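Local coordinates for protein TRAP dicarboxylate transporter-DctP subunit (PDB 4PE3) that probably captures a dicarboxylate or related organic acid in the periplasm and delivers it to a TRAP-type membrane transporter, at residues Gly153-Val158 and Ala211-Val216; Val216-Gln221 and Gln280-Ala285; Val233-His238 and Val297-Asp302. All coordinates share one frame; numbering follows the deposited sequence.

Contact 1: Gly153-Val158 and Ala211-Val216; sequences GLEAFV and AADYSV. With ZN (zinc ion), chain F.
Glu155, Asp213 and Tyr214 close on one zinc ion. Glu155 chelates it with both carboxylate oxygens, OE1 and OE2 each 2.1 Å from the metal, while Asp213 gives OD1 alone at 2.0 Å. The backbone O of Tyr214 makes the longest of the bonds to zinc, 2.4 Å, and waters 2 and 3 complete six ligand atoms. Asp213 CG lies anti to the backbone N (chi1 177°), which carries OD1 to the metal and lets OD2 meet water 2 and His238 NE2, a second-shell partner that fixes the carboxylate's rotation. Water 1 donates to Glu155 OE1 and Ala156 O and accepts from Tyr214 N, tying segments 153-158 and 211-216 together beside the metal site. Further along, Val158 and Ala212 form an antiparallel hydrogen-bonded pair, with Ala212 N 2.8 Å from Val158 O; Ala156 N gives a more bent bond to Ser215 O at 3.0 Å. The Phe157 ring comes obliquely onto Ala211, its CE2 3.9 Å from Ala211 CB, and also meets the rings of Phe237 and Phe185. Replacing Phe157 with alanine would probably open a gap beside Ala211 CB and deprive those two rings of their neighbour. This carboxylate-rich metal site beside a short antiparallel strand pair of the family 7 solute-binding fold is consistent with cation sites near the ligand in some TRAP receptors, though zinc need not be the physiological ion.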
loop_
_atom_site.group_PDB
_atom_site.type_symbol
_atom_site.label_atom_id
_atom_site.label_comp_id
_atom_site.label_asym_id
_atom_site.label_seq_id
_atom_site.Cartn_x
_atom_site.Cartn_y
_atom_site.Cartn_z
ATOM N N GLY A 153 -1.551 0.156 5.160
ATOM C CA GLY A 153 -1.649 1.531 5.633
ATOM C C GLY A 153 -0.814 2.553 4.887
ATOM O O GLY A 153 0.230 2.233 4.319
ATOM N N LEU A 154 -1.306 3.783 4.877
ATOM C CA LEU A 154 -0.503 4.919 4.428
ATOM C C LEU A 154 0.568 5.160 5.482
ATOM O O LEU A 154 0.245 5.316 6.676
ATOM C CB LEU A 154 -1.386 6.142 4.274
ATOM C CG LEU A 154 -0.682 7.455 3.976
ATOM C CD1 LEU A 154 0.118 7.394 2.683
ATOM C CD2 LEU A 154 -1.711 8.584 3.968
ATOM N N GLU A 155 1.828 5.143 5.071
ATOM C CA GLU A 155 2.940 5.374 6.000
ATOM C C GLU A 155 2.978 6.824 6.425
ATOM O O GLU A 155 2.542 7.698 5.670
ATOM C CB GLU A 155 4.265 4.976 5.350
ATOM C CG GLU A 155 4.372 3.476 4.991
ATOM C CD GLU A 155 5.797 3.037 4.747
ATOM O OE1 GLU A 155 6.691 3.875 4.733
ATOM O OE2 GLU A 155 6.037 1.825 4.539
ATOM N N ALA A 156 3.476 7.083 7.633
ATOM C CA ALA A 156 3.804 8.440 8.051
ATOM C C ALA A 156 5.286 8.677 7.831
ATOM O O ALA A 156 6.068 7.739 7.802
ATOM C CB ALA A 156 3.453 8.622 9.504
ATOM N N PHE A 157 5.685 9.937 7.680
ATOM C CA PHE A 157 7.085 10.254 7.449
ATOM C C PHE A 157 7.745 10.571 8.777
ATOM O O PHE A 157 7.153 11.229 9.626
ATOM C CB PHE A 157 7.162 11.489 6.519
ATOM C CG PHE A 157 8.489 11.666 5.811
ATOM C CD1 PHE A 157 9.013 10.661 5.033
ATOM C CD2 PHE A 157 9.177 12.856 5.882
ATOM C CE1 PHE A 157 10.220 10.811 4.367
ATOM C CE2 PHE A 157 10.388 13.027 5.216
ATOM C CZ PHE A 157 10.899 11.996 4.443
ATOM N N VAL A 158 9.009 10.182 8.882
ATOM C CA VAL A 158 9.855 10.467 10.037
ATOM C C VAL A 158 10.811 11.594 9.632
ATOM O O VAL A 158 11.470 11.492 8.598
ATOM C CB VAL A 158 10.662 9.225 10.430
ATOM C CG1 VAL A 158 11.714 9.578 11.507
ATOM C CG2 VAL A 158 9.735 8.110 10.896
ATOM N N ALA A 211 15.911 12.151 8.063
ATOM C CA ALA A 211 14.509 11.795 7.845
ATOM C C ALA A 211 14.445 10.367 7.299
ATOM O O ALA A 211 15.451 9.824 6.848
ATOM C CB ALA A 211 13.867 12.762 6.856
ATOM N N ALA A 212 13.266 9.772 7.301
ATOM C CA ALA A 212 13.146 8.403 6.845
ATOM C C ALA A 212 11.762 8.008 6.439
ATOM O O ALA A 212 10.781 8.373 7.072
ATOM C CB ALA A 212 13.615 7.441 7.947
ATOM N N ASP A 213 11.718 7.209 5.374
ATOM C CA ASP A 213 10.662 6.233 5.192
ATOM C C ASP A 213 10.817 5.173 6.265
ATOM O O ASP A 213 11.894 4.616 6.407
ATOM C CB ASP A 213 10.822 5.612 3.791
ATOM C CG ASP A 213 9.824 4.516 3.508
ATOM O OD1 ASP A 213 9.656 3.614 4.356
ATOM O OD2 ASP A 213 9.224 4.529 2.407
ATOM N N TYR A 214 9.766 4.903 7.024
ATOM C CA TYR A 214 9.769 3.767 7.921
ATOM C C TYR A 214 8.422 3.074 7.724
ATOM O O TYR A 214 8.235 2.365 6.679
ATOM C CB TYR A 214 10.106 4.178 9.368
ATOM C CG TYR A 214 10.529 3.004 10.229
ATOM C CD1 TYR A 214 11.738 2.356 10.006
ATOM C CD2 TYR A 214 9.708 2.527 11.234
ATOM C CE1 TYR A 214 12.113 1.263 10.760
ATOM C CE2 TYR A 214 10.082 1.434 12.006
ATOM C CZ TYR A 214 11.283 0.827 11.762
ATOM O OH TYR A 214 11.649 -0.242 12.541
ATOM N N SER A 215 7.449 3.359 8.578
ATOM C CA SER A 215 6.179 2.649 8.589
ATOM C C SER A 215 4.986 3.582 8.855
ATOM O O SER A 215 5.096 4.806 8.654
ATOM C CB SER A 215 6.250 1.528 9.632
ATOM O OG SER A 215 5.118 0.668 9.628
ATOM N N VAL A 216 3.856 3.028 9.280
ATOM C CA VAL A 216 2.705 3.796 9.670
ATOM C C VAL A 216 3.014 4.532 10.971
ATOM O O VAL A 216 3.922 4.139 11.715
ATOM C CB VAL A 216 1.462 2.904 9.798
ATOM C CG1 VAL A 216 1.196 2.228 8.456
ATOM C CG2 VAL A 216 1.615 1.856 10.901
HETATM ZN ZN ZN F . 8.083 2.407 4.305
HETATM O O HOH W 1 7.448 6.229 5.923
HETATM O O HOH W 2 7.587 2.462 2.267
HETATM O O HOH W 3 8.855 0.578 4.524
#

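Contact 2: Val216-Gln221 and Gln280-Ala285; sequences VFSVNQ and QRDLEA. With IMD (imidazole), chain C; EDO (1,2-ethanediol), chain D.
Ser218 meets Asp282 where the first turn of helix 217-223 packs on the long helix 257-291, a helix-helix contact with an acidic side chain facing a helix N-terminus. The axes of the two short segments approach to 8.1 Å, with N-to-C directions 39° apart. Ser218 N donates to Asp282 OD1 at 2.9 Å, reaching that oxygen on its anti side and well out of the carboxylate plane. Water 4 accepts from Phe217 N and may link it to the other oxygen, Asp282 OD2, in which case the carboxylate would serve two successive amides of the first turn, one directly and one through solvent. The helix's amino end would probably stabilise the negative charge of Asp282. O1 of a bound 1,2-ethanediol donates to Asp282 OD2 at 2.6 Å.

One turn further on, Ala285 presses its methyl into the shorter helix. Ala285 CB lies 3.6 Å from Phe217 CD1, at the edge of the ring and in its plane, 3.7 Å from Ser218 CA and 3.8 Å from Gln221 CB. Phe217 holds CG anti to the backbone N (chi1 -164°), which brings the ring's edge to Ala285 CB and the ring on toward Val286 and Ala289; Tyr234 meets the same ring edge-to-face. Gln221 lends the contact its aliphatic part, its OE1 being bonded to Asn226.

On the outer side, Arg281 grips Glu284 side-on with two nitrogens, NE to OE1 and NH1 to OE2, the latter at 2.8 Å. Both carboxylate oxygens lie near the guanidinium plane but are approached from above their own. A bound imidazole, like the diol probably from the crystallisation liquor, donates through its N3 a nearly straight bond to Glu284 OE1, 2.7 Å away.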
loop_
_atom_site.group_PDB
_atom_site.type_symbol
_atom_site.label_atom_id
_atom_site.label_comp_id
_atom_site.label_asym_id
_atom_site.label_seq_id
_atom_site.Cartn_x
_atom_site.Cartn_y
_atom_site.Cartn_z
ATOM N N VAL A 216 3.856 3.028 9.280
ATOM C CA VAL A 216 2.705 3.796 9.670
ATOM C C VAL A 216 3.014 4.532 10.971
ATOM O O VAL A 216 3.922 4.139 11.715
ATOM C CB VAL A 216 1.462 2.904 9.798
ATOM C CG1 VAL A 216 1.196 2.228 8.456
ATOM C CG2 VAL A 216 1.615 1.856 10.901
ATOM N N PHE A 217 2.267 5.590 11.239
ATOM C CA PHE A 217 2.548 6.426 12.410
ATOM C C PHE A 217 2.620 5.635 13.712
ATOM O O PHE A 217 3.490 5.887 14.561
ATOM C CB PHE A 217 1.549 7.577 12.548
ATOM C CG PHE A 217 2.015 8.674 13.487
ATOM C CD1 PHE A 217 1.833 8.553 14.866
ATOM C CD2 PHE A 217 2.669 9.783 13.008
ATOM C CE1 PHE A 217 2.268 9.557 15.725
ATOM C CE2 PHE A 217 3.108 10.793 13.863
ATOM C CZ PHE A 217 2.910 10.677 15.216
ATOM N N SER A 218 1.701 4.701 13.889
ATOM C CA SER A 218 1.667 3.962 15.150
ATOM C C SER A 218 2.963 3.185 15.396
ATOM O O SER A 218 3.424 3.098 16.534
ATOM C CB SER A 218 0.454 3.038 15.211
ATOM O OG SER A 218 0.472 2.143 14.117
ATOM N N VAL A 219 3.543 2.615 14.357
ATOM C CA VAL A 219 4.820 1.941 14.445
ATOM C C VAL A 219 5.932 2.937 14.641
ATOM O O VAL A 219 6.807 2.721 15.493
ATOM C CB VAL A 219 5.069 1.069 13.181
ATOM C CG1 VAL A 219 6.487 0.537 13.130
ATOM C CG2 VAL A 219 4.056 -0.081 13.119
ATOM N N ASN A 220 5.920 4.021 13.867
ATOM C CA ASN A 220 6.983 5.019 13.979
ATOM C C ASN A 220 7.047 5.541 15.405
ATOM O O ASN A 220 8.156 5.725 15.975
ATOM C CB ASN A 220 6.751 6.178 13.011
ATOM C CG ASN A 220 6.817 5.772 11.567
ATOM O OD1 ASN A 220 7.180 4.656 11.225
ATOM N ND2 ASN A 220 6.428 6.708 10.683
ATOM N N GLN A 221 5.881 5.779 15.975
ATOM C CA GLN A 221 5.745 6.293 17.333
ATOM C C GLN A 221 6.234 5.282 18.369
ATOM O O GLN A 221 7.036 5.599 19.248
ATOM C CB GLN A 221 4.300 6.680 17.630
ATOM C CG GLN A 221 4.117 7.360 19.013
ATOM C CD GLN A 221 4.808 8.716 19.137
ATOM O OE1 GLN A 221 5.026 9.407 18.160
ATOM N NE2 GLN A 221 5.164 9.089 20.376
ATOM N N GLN A 280 -7.375 4.117 13.659
ATOM C CA GLN A 280 -7.487 4.306 15.107
ATOM C C GLN A 280 -6.157 4.156 15.814
ATOM O O GLN A 280 -5.849 4.930 16.725
ATOM C CB GLN A 280 -8.504 3.327 15.702
ATOM C CG GLN A 280 -9.927 3.732 15.454
ATOM C CD GLN A 280 -10.235 5.078 16.043
ATOM O OE1 GLN A 280 -9.913 5.349 17.203
ATOM N NE2 GLN A 280 -10.820 5.951 15.240
ATOM N N ARG A 281 -5.353 3.199 15.399
ATOM C CA ARG A 281 -4.064 2.990 16.029
ATOM C C ARG A 281 -3.167 4.200 15.754
ATOM O O ARG A 281 -2.428 4.653 16.633
ATOM C CB ARG A 281 -3.388 1.729 15.520
ATOM C CG ARG A 281 -4.120 0.422 15.841
ATOM C CD ARG A 281 -3.975 0.012 17.278
ATOM N NE ARG A 281 -5.086 0.511 18.072
ATOM C CZ ARG A 281 -6.302 -0.028 18.081
ATOM N NH1 ARG A 281 -7.254 0.506 18.830
ATOM N NH2 ARG A 281 -6.574 -1.099 17.337
ATOM N N ASP A 282 -3.186 4.707 14.521
ATOM C CA ASP A 282 -2.435 5.935 14.239
ATOM C C ASP A 282 -2.914 7.110 15.087
ATOM O O ASP A 282 -2.099 7.862 15.616
ATOM C CB ASP A 282 -2.559 6.320 12.766
ATOM C CG ASP A 282 -1.683 5.493 11.835
ATOM O OD1 ASP A 282 -0.767 4.775 12.310
ATOM O OD2 ASP A 282 -1.900 5.611 10.601
ATOM N N LEU A 283 -4.232 7.293 15.196
ATOM C CA LEU A 283 -4.769 8.405 15.987
ATOM C C LEU A 283 -4.347 8.282 17.444
ATOM O O LEU A 283 -4.020 9.289 18.082
ATOM C CB LEU A 283 -6.296 8.486 15.871
ATOM C CG LEU A 283 -6.820 8.865 14.478
ATOM C CD1 LEU A 283 -8.314 8.676 14.399
ATOM C CD2 LEU A 283 -6.457 10.291 14.113
ATOM N N GLU A 284 -4.350 7.075 17.983
ATOM C CA GLU A 284 -3.857 6.854 19.348
ATOM C C GLU A 284 -2.431 7.355 19.521
ATOM O O GLU A 284 -2.085 8.002 20.519
ATOM C CB GLU A 284 -3.882 5.352 19.688
ATOM C CG GLU A 284 -5.270 4.758 19.906
ATOM C CD GLU A 284 -5.294 3.246 20.010
ATOM O OE1 GLU A 284 -4.253 2.592 19.769
ATOM O OE2 GLU A 284 -6.389 2.705 20.311
ATOM N N ALA A 285 -1.599 7.004 18.561
ATOM C CA ALA A 285 -0.197 7.344 18.602
ATOM C C ALA A 285 0.015 8.843 18.407
ATOM O O ALA A 285 0.872 9.427 19.062
ATOM C CB ALA A 285 0.533 6.535 17.553
HETATM N N1 IMD C . 0.447 1.202 19.728
HETATM C C2 IMD C . -0.817 1.143 20.209
HETATM N N3 IMD C . -1.561 2.114 19.610
HETATM C C4 IMD C . -0.766 2.781 18.755
HETATM C C5 IMD C . 0.496 2.204 18.803
HETATM C C1 EDO D . -4.563 6.832 8.590
HETATM O O1 EDO D . -3.994 6.974 9.898
HETATM C C2 EDO D . -3.525 7.110 7.505
HETATM O O2 EDO D . -3.170 8.485 7.505
HETATM O O HOH W 4 0.346 6.401 9.243
HETATM O O HOH W 5 -1.848 2.043 12.078
#

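Contact 3: Val233-His238 and Val297-Asp302; sequences VYPGFH and VHDWSD. With ZN (zinc ion), chain O; EDO (1,2-ethanediol), chain D.
Val233 and His298 bring two irregular chain segments together in a single backbone bridge, their CA atoms 4.6 Å apart, and Tyr234 N donates to His298 O at 2.9 Å. Val233 CA adds a C-H...O contact to the same carbonyl. The main side-chain contact is a face-to-face stack: the Phe237 ring lies over the six-membered ring of Trp300, centroids 3.9 Å apart and planes only 8° from parallel. Phe237 reaches this position with CG in the crowded place between backbone N and carbonyl carbon (chi1 55°). Val233 CG1 rests over the neighbouring five-membered ring, 3.9 Å from its centroid, and Trp300 NE1 is satisfied by Leu163 O. Tyr234 CB packs on Val297 CG1, 3.7 Å away. Pro235, preceded by a cis peptide, sets its CD against Asp299 OD1. Asp299 chelates another zinc ion, OD2 at 2.0 Å and OD1 at 2.4 Å, with three waters as the other ligands; Arg305 also bonds OD1. The bridge thus joins the loop before strand 243-248 to the one between helices 257-291 and 302-320, with Tyr234 against the first helix and Phe308 of the second meeting Phe237 edge-to-face.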
loop_
_atom_site.group_PDB
_atom_site.type_symbol
_atom_site.label_atom_id
_atom_site.label_comp_id
_atom_site.label_asym_id
_atom_site.label_seq_id
_atom_site.Cartn_x
_atom_site.Cartn_y
_atom_site.Cartn_z
ATOM N N VAL A 233 5.569 13.866 9.503
ATOM C CA VAL A 233 4.497 14.292 8.629
ATOM C C VAL A 233 3.434 13.211 8.655
ATOM O O VAL A 233 3.686 12.043 8.309
ATOM C CB VAL A 233 4.976 14.580 7.196
ATOM C CG1 VAL A 233 3.839 15.150 6.352
ATOM C CG2 VAL A 233 6.123 15.572 7.190
ATOM N N TYR A 234 2.231 13.607 9.063
ATOM C CA TYR A 234 1.097 12.717 9.187
ATOM C C TYR A 234 -0.177 13.489 8.860
ATOM O O TYR A 234 -0.394 14.573 9.428
ATOM C CB TYR A 234 0.997 12.171 10.632
ATOM C CG TYR A 234 -0.283 11.406 10.800
ATOM C CD1 TYR A 234 -0.376 10.089 10.368
ATOM C CD2 TYR A 234 -1.418 12.009 11.314
ATOM C CE1 TYR A 234 -1.573 9.378 10.450
ATOM C CE2 TYR A 234 -2.633 11.313 11.408
ATOM C CZ TYR A 234 -2.698 9.994 10.983
ATOM O OH TYR A 234 -3.915 9.342 11.073
ATOM N N PRO A 235 -1.027 12.964 7.953
ATOM C CA PRO A 235 -0.811 11.758 7.167
ATOM C C PRO A 235 0.412 11.866 6.293
ATOM O O PRO A 235 0.821 12.969 5.917
ATOM C CB PRO A 235 -2.093 11.668 6.323
ATOM C CG PRO A 235 -3.106 12.331 7.152
ATOM C CD PRO A 235 -2.365 13.518 7.722
ATOM N N GLY A 236 1.058 10.747 6.026
ATOM C CA GLY A 236 2.184 10.741 5.120
ATOM C C GLY A 236 1.810 11.109 3.692
ATOM O O GLY A 236 0.635 11.282 3.352
ATOM N N PHE A 237 2.828 11.191 2.848
ATOM C CA PHE A 237 2.648 11.715 1.497
ATOM C C PHE A 237 3.307 10.859 0.429
ATOM O O PHE A 237 3.388 11.295 -0.722
ATOM C CB PHE A 237 3.187 13.157 1.396
ATOM C CG PHE A 237 4.613 13.295 1.819
ATOM C CD1 PHE A 237 5.629 13.014 0.942
ATOM C CD2 PHE A 237 4.937 13.678 3.117
ATOM C CE1 PHE A 237 6.943 13.114 1.319
ATOM C CE2 PHE A 237 6.251 13.752 3.515
ATOM C CZ PHE A 237 7.259 13.461 2.622
ATOM N N HIS A 238 3.765 9.646 0.748
ATOM C CA HIS A 238 4.543 8.944 -0.254
ATOM C C HIS A 238 4.389 7.442 -0.413
ATOM O O HIS A 238 4.671 6.944 -1.498
ATOM C CB HIS A 238 6.019 9.298 -0.136
ATOM C CG HIS A 238 6.770 8.398 0.777
ATOM N ND1 HIS A 238 6.740 8.524 2.148
ATOM C CD2 HIS A 238 7.553 7.328 0.511
ATOM C CE1 HIS A 238 7.464 7.560 2.688
ATOM N NE2 HIS A 238 7.980 6.830 1.715
ATOM N N VAL A 297 3.426 17.573 14.752
ATOM C CA VAL A 297 2.907 16.697 13.712
ATOM C C VAL A 297 2.447 17.564 12.544
ATOM O O VAL A 297 1.511 18.343 12.687
ATOM C CB VAL A 297 1.761 15.847 14.237
ATOM C CG1 VAL A 297 1.214 14.908 13.140
ATOM C CG2 VAL A 297 2.240 15.050 15.467
ATOM N N HIS A 298 3.131 17.450 11.413
ATOM C CA HIS A 298 2.839 18.307 10.257
ATOM C C HIS A 298 1.893 17.603 9.309
ATOM O O HIS A 298 2.148 16.474 8.901
ATOM C CB HIS A 298 4.117 18.605 9.501
ATOM C CG HIS A 298 5.149 19.307 10.310
ATOM N ND1 HIS A 298 5.427 20.642 10.122
ATOM C CD2 HIS A 298 5.981 18.885 11.290
ATOM C CE1 HIS A 298 6.382 21.016 10.943
ATOM N NE2 HIS A 298 6.732 19.970 11.663
ATOM N N ASP A 299 0.793 18.263 8.961
ATOM C CA ASP A 299 -0.155 17.765 7.955
ATOM C C ASP A 299 -0.020 18.641 6.707
ATOM O O ASP A 299 -0.503 19.781 6.684
ATOM C CB ASP A 299 -1.576 17.833 8.524
ATOM C CG ASP A 299 -2.663 17.344 7.550
ATOM O OD1 ASP A 299 -2.404 16.753 6.498
ATOM O OD2 ASP A 299 -3.845 17.576 7.854
ATOM N N TRP A 300 0.683 18.151 5.691
ATOM C CA TRP A 300 0.943 18.969 4.507
ATOM C C TRP A 300 -0.373 19.430 3.892
ATOM O O TRP A 300 -1.346 18.685 3.857
ATOM C CB TRP A 300 1.758 18.189 3.479
ATOM C CG TRP A 300 3.218 18.133 3.717
ATOM C CD1 TRP A 300 3.896 18.549 4.836
ATOM C CD2 TRP A 300 4.212 17.641 2.812
ATOM N NE1 TRP A 300 5.242 18.348 4.666
ATOM C CE2 TRP A 300 5.460 17.784 3.439
ATOM C CE3 TRP A 300 4.166 17.092 1.528
ATOM C CZ2 TRP A 300 6.646 17.430 2.821
ATOM C CZ3 TRP A 300 5.337 16.711 0.937
ATOM C CH2 TRP A 300 6.569 16.891 1.577
ATOM N N SER A 301 -0.407 20.676 3.417
ATOM C CA SER A 301 -1.603 21.162 2.744
ATOM C C SER A 301 -1.909 20.379 1.479
ATOM O O SER A 301 -1.050 19.724 0.896
ATOM C CB SER A 301 -1.431 22.628 2.379
ATOM O OG SER A 301 -0.378 22.760 1.448
ATOM N N ASP A 302 -3.148 20.473 1.033
ATOM C CA ASP A 302 -3.515 19.888 -0.247
ATOM C C ASP A 302 -2.610 20.368 -1.389
ATOM O O ASP A 302 -2.258 19.587 -2.276
ATOM C CB ASP A 302 -4.969 20.214 -0.589
ATOM C CG ASP A 302 -5.952 19.495 0.302
ATOM O OD1 ASP A 302 -5.533 18.601 1.069
ATOM O OD2 ASP A 302 -7.156 19.809 0.219
HETATM ZN ZN ZN O . -4.833 16.902 6.273
HETATM C C1 EDO D . -4.563 6.832 8.590
HETATM O O1 EDO D . -3.994 6.974 9.898
HETATM C C2 EDO D . -3.525 7.110 7.505
HETATM O O2 EDO D . -3.170 8.485 7.505
HETATM O O HOH W 6 -4.033 15.751 4.763
HETATM O O HOH W 7 -5.387 15.237 7.492
HETATM O O HOH W 8 -5.097 18.793 5.530
#

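In the fold
Contacts 1 and 2 lie in series along the chain, their centres 10 Å apart, and share Val216, where the chain leaving strand 211-213 enters helix 217-223. Asn220 of that helix reaches back to contact 1 through Ser215 N. Contact 3 follows contact 1 at the same distance: Phe157 N bonds Val233 O, continuing the backbone network from strand 157-159 into the loop at 233-238. Contacts 2 and 3, centres 14 Å apart, alternate along the sequence, Phe217 and Asp282 both packing on Tyr234. Contact 1 lies in the four-stranded sheet; the others, on the same side of the chain's centre, link helix 257-291 and the loop before helix 302-320 to it, consistent with one lobe.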